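Local structure of lipolytic enzyme (Clostridium thermocellum, 2VPT) at residues Val87-Gly92 and Leu123-Tyr128. The protein is the catalytic domain of a family 3 carbohydrate esterase of the cellulosome, an SGNH-type hydrolase that probably removes acetyl groups from xylan. Sequence-based numbering, arbitrary orientation.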
loop_
_atom_site.group_PDB
_atom_site.type_symbol
_atom_site.label_atom_id
_atom_site.label_comp_id
_atom_site.label_asym_id
_atom_site.label_seq_id
_atom_site.Cartn_x
_atom_site.Cartn_y
_atom_site.Cartn_z
ATOM N N VAL A 87 -6.202 18.526 6.754
ATOM C CA VAL A 87 -5.053 17.661 6.571
ATOM C C VAL A 87 -4.734 17.003 7.904
ATOM O O VAL A 87 -4.670 17.681 8.929
ATOM C CB VAL A 87 -3.824 18.454 6.054
ATOM C CG1 VAL A 87 -2.558 17.595 6.071
ATOM C CG2 VAL A 87 -4.117 18.991 4.678
ATOM N N PHE A 88 -4.532 15.685 7.879
ATOM C CA PHE A 88 -4.070 14.917 9.014
ATOM C C PHE A 88 -2.609 14.592 8.740
ATOM O O PHE A 88 -2.313 13.691 7.949
ATOM C CB PHE A 88 -4.834 13.593 9.162
ATOM C CG PHE A 88 -6.261 13.696 9.642
ATOM C CD1 PHE A 88 -6.795 14.836 10.211
ATOM C CD2 PHE A 88 -7.066 12.568 9.547
ATOM C CE1 PHE A 88 -8.120 14.841 10.673
ATOM C CE2 PHE A 88 -8.384 12.578 10.003
ATOM C CZ PHE A 88 -8.892 13.711 10.569
ATOM N N LEU A 89 -1.693 15.314 9.378
ATOM C CA LEU A 89 -0.262 15.161 9.107
ATOM C C LEU A 89 0.401 14.331 10.206
ATOM O O LEU A 89 0.296 14.640 11.388
ATOM C CB LEU A 89 0.385 16.550 9.003
ATOM C CG LEU A 89 1.880 16.568 8.694
ATOM C CD1 LEU A 89 2.153 15.992 7.313
ATOM C CD2 LEU A 89 2.439 17.969 8.805
ATOM N N TRP A 90 1.104 13.286 9.808
ATOM C CA TRP A 90 1.771 12.394 10.740
ATOM C C TRP A 90 3.093 12.006 10.101
ATOM O O TRP A 90 3.154 11.104 9.254
ATOM C CB TRP A 90 0.877 11.179 11.043
ATOM C CG TRP A 90 1.407 10.273 12.102
ATOM C CD1 TRP A 90 2.465 10.503 12.933
ATOM C CD2 TRP A 90 0.906 8.980 12.452
ATOM N NE1 TRP A 90 2.662 9.432 13.758
ATOM C CE2 TRP A 90 1.700 8.488 13.500
ATOM C CE3 TRP A 90 -0.148 8.192 11.988
ATOM C CZ2 TRP A 90 1.479 7.250 14.076
ATOM C CZ3 TRP A 90 -0.364 6.965 12.578
ATOM C CH2 TRP A 90 0.439 6.508 13.603
ATOM N N ILE A 91 4.165 12.701 10.499
ATOM C CA ILE A 91 5.421 12.612 9.756
ATOM C C ILE A 91 6.620 12.953 10.631
ATOM O O ILE A 91 6.494 13.649 11.644
ATOM C CB ILE A 91 5.341 13.555 8.534
ATOM C CG1 ILE A 91 6.336 13.191 7.427
ATOM C CG2 ILE A 91 5.454 15.006 8.948
ATOM C CD1 ILE A 91 6.062 11.868 6.729
ATOM N N GLY A 92 7.778 12.414 10.250
ATOM C CA GLY A 92 9.068 12.770 10.860
ATOM C C GLY A 92 9.784 11.633 11.532
ATOM O O GLY A 92 10.964 11.750 11.860
ATOM N N LEU A 123 -5.408 22.060 9.967
ATOM C CA LEU A 123 -4.295 21.110 10.032
ATOM C C LEU A 123 -4.192 20.465 11.404
ATOM O O LEU A 123 -4.207 21.139 12.430
ATOM C CB LEU A 123 -2.980 21.830 9.692
ATOM C CG LEU A 123 -1.688 21.003 9.725
ATOM C CD1 LEU A 123 -1.661 19.881 8.680
ATOM C CD2 LEU A 123 -0.458 21.907 9.527
ATOM N N PHE A 124 -4.111 19.144 11.412
ATOM C CA PHE A 124 -3.821 18.352 12.596
ATOM C C PHE A 124 -2.452 17.731 12.433
ATOM O O PHE A 124 -2.135 17.199 11.374
ATOM C CB PHE A 124 -4.876 17.259 12.779
ATOM C CG PHE A 124 -6.230 17.791 13.132
ATOM C CD1 PHE A 124 -6.545 18.047 14.440
ATOM C CD2 PHE A 124 -7.169 18.083 12.159
ATOM C CE1 PHE A 124 -7.778 18.549 14.793
ATOM C CE2 PHE A 124 -8.414 18.598 12.510
ATOM C CZ PHE A 124 -8.709 18.823 13.832
ATOM N N VAL A 125 -1.647 17.819 13.487
ATOM C CA VAL A 125 -0.286 17.289 13.505
ATOM C C VAL A 125 -0.174 16.292 14.643
ATOM O O VAL A 125 -0.420 16.650 15.800
ATOM C CB VAL A 125 0.748 18.410 13.676
ATOM C CG1 VAL A 125 2.163 17.816 13.741
ATOM C CG2 VAL A 125 0.627 19.416 12.514
ATOM N N ALA A 126 0.214 15.058 14.320
ATOM C CA ALA A 126 0.338 13.974 15.290
ATOM C C ALA A 126 1.777 13.677 15.707
ATOM O O ALA A 126 2.707 13.817 14.910
ATOM C CB ALA A 126 -0.278 12.704 14.727
ATOM N N ASP A 127 1.945 13.248 16.956
ATOM C CA ASP A 127 3.150 12.525 17.351
ATOM C C ASP A 127 2.956 11.006 17.183
ATOM O O ASP A 127 1.941 10.579 16.610
ATOM C CB ASP A 127 3.655 12.960 18.740
ATOM C CG ASP A 127 2.803 12.488 19.889
ATOM O OD1 ASP A 127 1.737 11.883 19.670
ATOM O OD2 ASP A 127 3.234 12.728 21.047
ATOM N N TYR A 128 3.917 10.199 17.620
ATOM C CA TYR A 128 3.913 8.757 17.402
ATOM C C TYR A 128 3.612 7.970 18.667
ATOM O O TYR A 128 3.906 8.391 19.784
ATOM C CB TYR A 128 5.276 8.302 16.844
ATOM C CG TYR A 128 5.524 8.716 15.418
ATOM C CD1 TYR A 128 5.425 7.801 14.397
ATOM C CD2 TYR A 128 5.874 10.029 15.087
ATOM C CE1 TYR A 128 5.665 8.168 13.078
ATOM C CE2 TYR A 128 6.099 10.398 13.778
ATOM C CZ TYR A 128 5.976 9.464 12.772
ATOM O OH TYR A 128 6.222 9.840 11.459
HETATM O O HOH W 1 3.784 14.746 12.518
#
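Phe124 N donates to Val87 O, Leu89 N to Phe124 O and Ala126 N to Leu89 O. These three backbone bonds join strands 86-90 and 122-126 in parallel. Beyond Leu89 the direct ladder gives way to a water. It accepts from Ile91 N at 2.9 Å and donates to Ala126 O, so it bridges the strands where they part.

Apolar side chains pack on both faces of the sheet. On the face of Val87, Leu89, Leu123 and Val125, Leu123 CD1 lies against Val87 CG1 at 3.6 Å and also touches Leu89 CB. Helix 104-117 covers this layer. On the other face Phe88 and Phe124 lie side by side. Phe124 CD2 lies 3.7 Å from Phe88 CE1, at the edge of the Phe88 ring, and the planes are 76° apart. Helix 181-203 covers this pair, and its Trp191 stacks on Phe88.

At the C-terminal ends Trp90 turns the edge of its indole toward the face of Tyr128. Trp90 has CG anti to its backbone N (chi1 -174°), which brings the CD1-NE1 side of the indole to Ala126 and Tyr128. Its NE1 sits 3.1 Å above the plane of the Tyr128 ring, over the centre. Ala126 CB lies over a face of the indole five-membered ring, 4.2 Å from its centroid, as a CH-pi contact.

Tyr128 OH comes within 3.2 Å of Gly92 N, at a poor angle for bonding. The Tyr128 hydroxyl is instead hydrogen-bonded to Asp13 OD2 and to Gly93 N, at the start of helix 93-99.

Strands 86-90 and 122-126 are neighbours in the central parallel sheet of the SGNH hydrolase fold. Their chemistry implies apolar and aromatic packing that continues to the C-terminal ends, where one water satisfies two buried backbone groups and Tyr128 is fixed by its ring face and its hydroxyl close to a probable Ser-His-Asp triad.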